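16S rRNA (adenine(1408)-N(1))-methyltransferase (Catenulispora acidiphila, PDB 4X1O) probably transfers a methyl group from S-adenosyl-L-methionine to N1 of an adenine in 16S rRNA, a modification associated with aminoglycoside resistance. Local coordinates at residues Asp38-Ala41 against Lys42-Ser46; Met84-Thr87 against Ala88-Ala92; Val187-Leu191 against Thr192-Ala196. All coordinates share one frame; numbering follows the deposited sequence.

The three contacts are local, each made along one helix or at the turn between two, and they occupy separate parts of a seven-stranded methyltransferase domain. Interactions 1 and 2 lie 21 Å apart, centre to centre; interaction 3 is 36 and 37 Å from them, on the opposite side of the chain's centre from interaction 2. Interaction 2 is the one beside the cofactor site: the side chain of Met-84 is about 4 Å from that of Asp-78, which binds S-adenosyl-L-methionine, a cofactor absent from this model. The others are more remote: between side chains, Trp-40 is about 12 Å from cofactor-binding Ile-110, and Leu-195 about 10 Å from cofactor-binding Leu-133.

Interaction 1. Residues Asp38-Ala41 against Lys42-Ser46; sequences DEWA and KAQAS
Four backbone hydrogen bonds tie residues 38-41 to 42-46 in regular i to i+4 fashion. Ala-43 N reaches Glu-39 O at 2.8 Å and Lys-42 N reaches Asp-38 O at 2.9 Å, while Gln-44 N to Trp-40 O and Ala-45 N to Ala-41 O both measure 3.1 Å. Near the end of the helix, Ser-46 OG turns back and donates to Ala-43 O at 2.8 Å, giving that carbonyl a side-chain partner.

Among side chains the distinctive pair is Trp-40 and Gln-44, one turn apart. Gln-44 OE1 stands 3.0 Å above the indole plane, toward the rim on the NE1 side, with the amide plane inclined 45° to the ring. Although OE1 is near NE1, the angle rules out a hydrogen bond; the indole N-H is instead given to Ala-116 O. Gln-44 CG approaches the same ring from above, 4.3 Å from the centroid of the six-membered ring and only 5° off its normal, a CH-pi contact. With Trp-40 CG anti to the backbone N (chi1 177°), the indole presents a face to the next turn, and the extended glutamine crosses over it.

This amide-on-indole contact belongs to the buried face of an amphipathic helix: Trp-40, Ala-43 and Gln-44 rest on Leu-73 of strand 72-78, Trp-40 also meets Val-75, Leu-35 and Leu-117, and Val-120 of a loop touches Gln-44.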
loop_
_atom_site.group_PDB
_atom_site.type_symbol
_atom_site.label_atom_id
_atom_site.label_comp_id
_atom_site.label_asym_id
_atom_site.label_seq_id
_atom_site.Cartn_x
_atom_site.Cartn_y
_atom_site.Cartn_z
ATOM N N ASP A 38 -12.051 11.578 -17.001
ATOM C CA ASP A 38 -12.285 10.739 -18.176
ATOM C C ASP A 38 -11.166 9.718 -18.376
ATOM O O ASP A 38 -11.434 8.533 -18.580
ATOM C CB ASP A 38 -12.429 11.597 -19.439
ATOM C CG ASP A 38 -13.862 12.036 -19.693
ATOM O OD1 ASP A 38 -14.788 11.438 -19.100
ATOM O OD2 ASP A 38 -14.063 12.974 -20.497
ATOM N N GLU A 39 -9.919 10.178 -18.310
ATOM C CA GLU A 39 -8.767 9.299 -18.466
ATOM C C GLU A 39 -8.726 8.244 -17.354
ATOM O O GLU A 39 -8.376 7.104 -17.593
ATOM C CB GLU A 39 -7.462 10.098 -18.480
ATOM C CG GLU A 39 -6.209 9.268 -18.229
ATOM C CD GLU A 39 -5.929 8.257 -19.332
ATOM O OE1 GLU A 39 -6.467 8.413 -20.450
ATOM O OE2 GLU A 39 -5.165 7.301 -19.075
ATOM N N TRP A 40 -9.094 8.656 -16.147
ATOM C CA TRP A 40 -9.136 7.772 -14.982
ATOM C C TRP A 40 -10.144 6.642 -15.192
ATOM O O TRP A 40 -9.851 5.466 -14.943
ATOM C CB TRP A 40 -9.478 8.602 -13.737
ATOM C CG TRP A 40 -9.633 7.842 -12.425
ATOM C CD1 TRP A 40 -10.684 7.926 -11.561
ATOM C CD2 TRP A 40 -8.696 6.931 -11.827
ATOM N NE1 TRP A 40 -10.469 7.122 -10.469
ATOM C CE2 TRP A 40 -9.256 6.500 -10.606
ATOM C CE3 TRP A 40 -7.443 6.441 -12.202
ATOM C CZ2 TRP A 40 -8.610 5.591 -9.763
ATOM C CZ3 TRP A 40 -6.800 5.539 -11.361
ATOM C CH2 TRP A 40 -7.387 5.123 -10.159
ATOM N N ALA A 41 -11.325 7.001 -15.676
ATOM C CA ALA A 41 -12.364 6.018 -15.955
ATOM C C ALA A 41 -11.934 5.071 -17.077
ATOM O O ALA A 41 -12.132 3.864 -16.982
ATOM C CB ALA A 41 -13.672 6.720 -16.312
ATOM N N LYS A 42 -11.343 5.618 -18.139
ATOM C CA LYS A 42 -10.884 4.784 -19.250
ATOM C C LYS A 42 -9.769 3.835 -18.827
ATOM O O LYS A 42 -9.750 2.672 -19.234
ATOM C CB LYS A 42 -10.411 5.651 -20.430
ATOM C CG LYS A 42 -11.529 6.390 -21.152
ATOM C CD LYS A 42 -11.001 7.167 -22.354
ATOM C CE LYS A 42 -12.145 7.769 -23.161
ATOM N NZ LYS A 42 -11.694 8.388 -24.442
ATOM N N ALA A 43 -8.845 4.324 -18.003
ATOM C CA ALA A 43 -7.760 3.483 -17.518
ATOM C C ALA A 43 -8.305 2.317 -16.694
ATOM O O ALA A 43 -7.889 1.179 -16.880
ATOM C CB ALA A 43 -6.770 4.300 -16.697
ATOM N N GLN A 44 -9.236 2.596 -15.786
ATOM C CA GLN A 44 -9.816 1.520 -14.978
ATOM C C GLN A 44 -10.496 0.477 -15.849
ATOM O O GLN A 44 -10.361 -0.726 -15.609
ATOM C CB GLN A 44 -10.832 2.068 -13.977
ATOM C CG GLN A 44 -10.268 2.939 -12.887
ATOM C CD GLN A 44 -11.376 3.516 -12.036
ATOM O OE1 GLN A 44 -11.589 4.724 -12.008
ATOM N NE2 GLN A 44 -12.108 2.641 -11.353
ATOM N N ALA A 45 -11.246 0.947 -16.840
ATOM C CA ALA A 45 -12.034 0.064 -17.688
ATOM C C ALA A 45 -11.126 -0.849 -18.504
ATOM O O ALA A 45 -11.482 -1.988 -18.796
ATOM C CB ALA A 45 -12.944 0.869 -18.607
ATOM N N SER A 46 -9.948 -0.339 -18.849
ATOM C CA SER A 46 -9.004 -1.061 -19.702
ATOM C C SER A 46 -8.131 -2.056 -18.953
ATOM O O SER A 46 -7.467 -2.884 -19.579
ATOM C CB SER A 46 -8.099 -0.061 -20.428
ATOM O OG SER A 46 -7.186 0.528 -19.513
#

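Interaction 2. Residues Met84-Thr87 against Ala88-Ala92; sequences MTET and AVRAA
Glu-86 and Arg-90 run side by side one helical turn apart. Their flat ends form a salt bridge whose detailed geometry is uncertain, because OE2 of Glu-86 and NH1 of Arg-90 are modelled too close together. As modelled, and with that doubt, the carboxylate and guanidinium planes are nearly coplanar, 26° apart, and OE2 comes to the guanidinium at its edge, beside NH1. The guanidinium also has a cation-pi partner in Trp-220, whose side chain touches Glu-86 as well.

The aliphatic part of Arg-90 passes over the preceding turn, CG lying 3.3 Å from Glu-86 O. The i to i+4 bonds are regular: Val-89 N to Thr-85 O and Ala-91 N to Thr-87 O are each 2.8 Å, Ala-88 N meets Met-84 O at 3.0 Å, and Arg-90 N meets Glu-86 O at 3.1 Å.

Thr-87 OG1, placed anti to its own carbonyl carbon (chi1 -70°), is hydrogen-bonded to Asp-58 O and to Trp-220 NE1, fixing its rotation. Thr-87, Ala-88 and Ala-91 pack on strand 103-107 through Leu-103 and Leu-105. This is the helix of a beta-alpha-beta crossover from strand 72-78 to strand 103-107, characteristic of the Rossmann-like fold of class I methyltransferases, with Met-84 beside cofactor-binding Asp-78.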
loop_
_atom_site.group_PDB
_atom_site.type_symbol
_atom_site.label_atom_id
_atom_site.label_comp_id
_atom_site.label_asym_id
_atom_site.label_seq_id
_atom_site.Cartn_x
_atom_site.Cartn_y
_atom_site.Cartn_z
ATOM N N MET A 84 8.063 10.610 -4.045
ATOM C CA MET A 84 7.786 9.735 -5.171
ATOM C C MET A 84 8.241 10.321 -6.506
ATOM O O MET A 84 8.047 9.692 -7.538
ATOM C CB MET A 84 6.292 9.422 -5.249
ATOM C CG MET A 84 5.743 8.647 -4.055
ATOM S SD MET A 84 4.005 8.206 -4.307
ATOM C CE MET A 84 3.216 9.807 -4.149
ATOM N N THR A 85 8.843 11.512 -6.487
ATOM C CA THR A 85 9.094 12.243 -7.729
ATOM C C THR A 85 10.035 11.530 -8.693
ATOM O O THR A 85 9.802 11.558 -9.898
ATOM C CB THR A 85 9.651 13.655 -7.455
ATOM O OG1 THR A 85 10.794 13.572 -6.595
ATOM C CG2 THR A 85 8.588 14.514 -6.801
ATOM N N GLU A 86 11.084 10.898 -8.173
ATOM C CA GLU A 86 12.002 10.128 -9.015
ATOM C C GLU A 86 11.284 9.000 -9.751
ATOM O O GLU A 86 11.532 8.752 -10.930
ATOM C CB GLU A 86 13.144 9.554 -8.179
ATOM C CG GLU A 86 14.100 8.679 -8.962
ATOM C CD GLU A 86 15.372 8.374 -8.192
ATOM O OE1 GLU A 86 15.585 8.980 -7.122
ATOM O OE2 GLU A 86 16.160 7.524 -8.658
ATOM N N THR A 87 10.395 8.312 -9.046
ATOM C CA THR A 87 9.600 7.272 -9.671
ATOM C C THR A 87 8.714 7.876 -10.751
ATOM O O THR A 87 8.592 7.335 -11.842
ATOM C CB THR A 87 8.723 6.529 -8.637
ATOM O OG1 THR A 87 9.567 5.746 -7.792
ATOM C CG2 THR A 87 7.735 5.605 -9.343
ATOM N N ALA A 88 8.091 9.003 -10.439
ATOM C CA ALA A 88 7.183 9.639 -11.383
ATOM C C ALA A 88 7.916 10.099 -12.642
ATOM O O ALA A 88 7.388 9.964 -13.749
ATOM C CB ALA A 88 6.472 10.816 -10.727
ATOM N N VAL A 89 9.126 10.624 -12.472
ATOM C CA VAL A 89 9.932 11.070 -13.618
ATOM C C VAL A 89 10.271 9.881 -14.523
ATOM O O VAL A 89 10.145 9.956 -15.752
ATOM C CB VAL A 89 11.229 11.777 -13.162
ATOM C CG1 VAL A 89 12.189 11.956 -14.327
ATOM C CG2 VAL A 89 10.912 13.132 -12.531
ATOM N N ARG A 90 10.667 8.774 -13.903
ATOM C CA ARG A 90 11.001 7.558 -14.638
ATOM C C ARG A 90 9.776 6.985 -15.342
ATOM O O ARG A 90 9.862 6.526 -16.483
ATOM C CB ARG A 90 11.618 6.524 -13.691
ATOM C CG ARG A 90 13.022 6.920 -13.221
ATOM C CD ARG A 90 13.621 5.847 -12.330
ATOM N NE ARG A 90 15.046 5.625 -12.576
ATOM C CZ ARG A 90 16.008 5.911 -11.710
ATOM N NH1 ARG A 90 15.704 6.438 -10.538
ATOM N NH2 ARG A 90 17.274 5.664 -12.010
ATOM N N ALA A 91 8.628 7.032 -14.670
ATOM C CA ALA A 91 7.419 6.417 -15.204
ATOM C C ALA A 91 6.837 7.197 -16.391
ATOM O O ALA A 91 6.110 6.629 -17.206
ATOM C CB ALA A 91 6.371 6.262 -14.084
ATOM N N ALA A 92 7.181 8.485 -16.497
ATOM C CA ALA A 92 6.639 9.373 -17.522
ATOM C C ALA A 92 7.357 9.250 -18.859
ATOM O O ALA A 92 6.923 9.809 -19.871
ATOM C CB ALA A 92 6.711 10.825 -17.045
#

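Interaction 3. Residues Val187-Leu191 against Thr192-Ala196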
loop_
_atom_site.group_PDB
_atom_site.type_symbol
_atom_site.label_atom_id
_atom_site.label_comp_id
_atom_site.label_asym_id
_atom_site.label_seq_id
_atom_site.Cartn_x
_atom_site.Cartn_y
_atom_site.Cartn_z
ATOM N N VAL A 187 -5.054 -11.398 17.318
ATOM C CA VAL A 187 -6.331 -11.835 17.859
ATOM C C VAL A 187 -6.600 -11.221 19.234
ATOM O O VAL A 187 -7.639 -10.599 19.453
ATOM C CB VAL A 187 -6.405 -13.366 17.973
ATOM C CG1 VAL A 187 -7.748 -13.780 18.552
ATOM C CG2 VAL A 187 -6.184 -13.999 16.609
ATOM N N SER A 188 -5.650 -11.376 20.148
ATOM C CA SER A 188 -5.888 -11.018 21.551
ATOM C C SER A 188 -6.044 -9.497 21.785
ATOM O O SER A 188 -6.669 -9.087 22.767
ATOM C CB SER A 188 -4.760 -11.578 22.424
ATOM O OG SER A 188 -3.563 -10.844 22.246
ATOM N N THR A 189 -5.491 -8.665 20.908
ATOM C CA THR A 189 -5.699 -7.211 21.030
ATOM C C THR A 189 -7.039 -6.783 20.448
ATOM O O THR A 189 -7.409 -5.603 20.518
ATOM C CB THR A 189 -4.619 -6.367 20.317
ATOM O OG1 THR A 189 -4.637 -6.643 18.907
ATOM C CG2 THR A 189 -3.236 -6.611 20.899
ATOM N N GLY A 190 -7.754 -7.743 19.869
ATOM C CA GLY A 190 -9.003 -7.471 19.187
ATOM C C GLY A 190 -8.862 -6.933 17.771
ATOM O O GLY A 190 -9.844 -6.531 17.175
ATOM N N LEU A 191 -7.647 -6.903 17.228
ATOM C CA LEU A 191 -7.455 -6.356 15.878
ATOM C C LEU A 191 -8.250 -7.138 14.808
ATOM O O LEU A 191 -8.841 -6.545 13.906
ATOM C CB LEU A 191 -5.964 -6.323 15.538
ATOM C CG LEU A 191 -5.586 -5.880 14.126
ATOM C CD1 LEU A 191 -6.141 -4.491 13.807
ATOM C CD2 LEU A 191 -4.082 -5.901 13.972
ATOM N N THR A 192 -8.291 -8.461 14.923
ATOM C CA THR A 192 -9.041 -9.269 13.970
ATOM C C THR A 192 -10.518 -8.880 13.969
ATOM O O THR A 192 -11.151 -8.772 12.918
ATOM C CB THR A 192 -8.890 -10.761 14.282
ATOM O OG1 THR A 192 -7.538 -11.140 14.014
ATOM C CG2 THR A 192 -9.816 -11.590 13.416
ATOM N N ASP A 193 -11.057 -8.627 15.155
ATOM C CA ASP A 193 -12.463 -8.266 15.247
ATOM C C ASP A 193 -12.706 -6.839 14.778
ATOM O O ASP A 193 -13.745 -6.582 14.166
ATOM C CB ASP A 193 -12.980 -8.496 16.669
ATOM C CG ASP A 193 -12.812 -9.939 17.110
ATOM O OD1 ASP A 193 -13.285 -10.840 16.383
ATOM O OD2 ASP A 193 -12.228 -10.179 18.187
ATOM N N ARG A 194 -11.768 -5.920 15.037
ATOM C CA ARG A 194 -11.916 -4.552 14.519
ATOM C C ARG A 194 -11.874 -4.542 13.005
ATOM O O ARG A 194 -12.634 -3.801 12.368
ATOM C CB ARG A 194 -10.844 -3.611 15.091
ATOM C CG ARG A 194 -11.153 -3.247 16.547
ATOM C CD ARG A 194 -10.304 -2.105 17.080
ATOM N NE ARG A 194 -8.910 -2.474 17.290
ATOM C CZ ARG A 194 -8.480 -3.209 18.306
ATOM N NH1 ARG A 194 -9.346 -3.672 19.199
ATOM N NH2 ARG A 194 -7.186 -3.487 18.426
ATOM N N LEU A 195 -11.003 -5.367 12.429
ATOM C CA LEU A 195 -10.935 -5.495 10.979
ATOM C C LEU A 195 -12.269 -6.003 10.457
ATOM O O LEU A 195 -12.843 -5.414 9.547
ATOM C CB LEU A 195 -9.789 -6.415 10.566
ATOM C CG LEU A 195 -8.414 -5.733 10.556
ATOM C CD1 LEU A 195 -7.303 -6.777 10.657
ATOM C CD2 LEU A 195 -8.247 -4.911 9.302
ATOM N N ALA A 196 -12.790 -7.072 11.057
ATOM C CA ALA A 196 -14.051 -7.619 10.567
ATOM C C ALA A 196 -15.171 -6.584 10.652
ATOM O O ALA A 196 -15.983 -6.465 9.723
ATOM C CB ALA A 196 -14.428 -8.874 11.332
HETATM O O HOH W 1 -9.807 -10.102 17.681
#
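The cationic Arg-194 donates to the backbone carbonyl oxygen of Thr-189. NH1 and NH2 of Arg-194 grip that one oxygen, Thr-189 O, end-on, each at 3.0 Å, with the acceptor in the guanidinium plane. The two donors use it differently: NH1 lies in the carbonyl plane on a lone pair, whereas NH2 stands 52° out of that plane. The bend at chi3 (-71°) folds the arginine back over the turn, so that Gly-190 O and Leu-191 N lie over one guanidinium face. Its NE is bonded to Leu-139 O.

Backbone bonding marks a change of helix. Gly-190, with phi +81°, is where the chain leaves helical phi/psi after helix 183-188, and it is also the N-cap of helix 191-197. Gly-190 O takes Arg-194 N at 2.9 Å, and Leu-195 N follows to Leu-191 O at 2.9 Å.

A water bridges the two helices, donating to Val-187 O at 2.8 Å and to Asp-193 OD2 at 2.5 Å while accepting from Asp-193 N.

The apolar contact is between Leu-191 CG and Leu-195 CD1, 4.0 Å apart. Leu-195 continues onto Trp-200 and Val-202 of strand 200-212, and Leu-191 onto Val-186.

Polar bonds thus hold the turn at two places: Thr-189 O, just past the helix, takes the arginine, and Val-187 O takes the water as well as Gly-190 N. The cationic guanidinium probably offsets the negative end of helix 183-188's dipole.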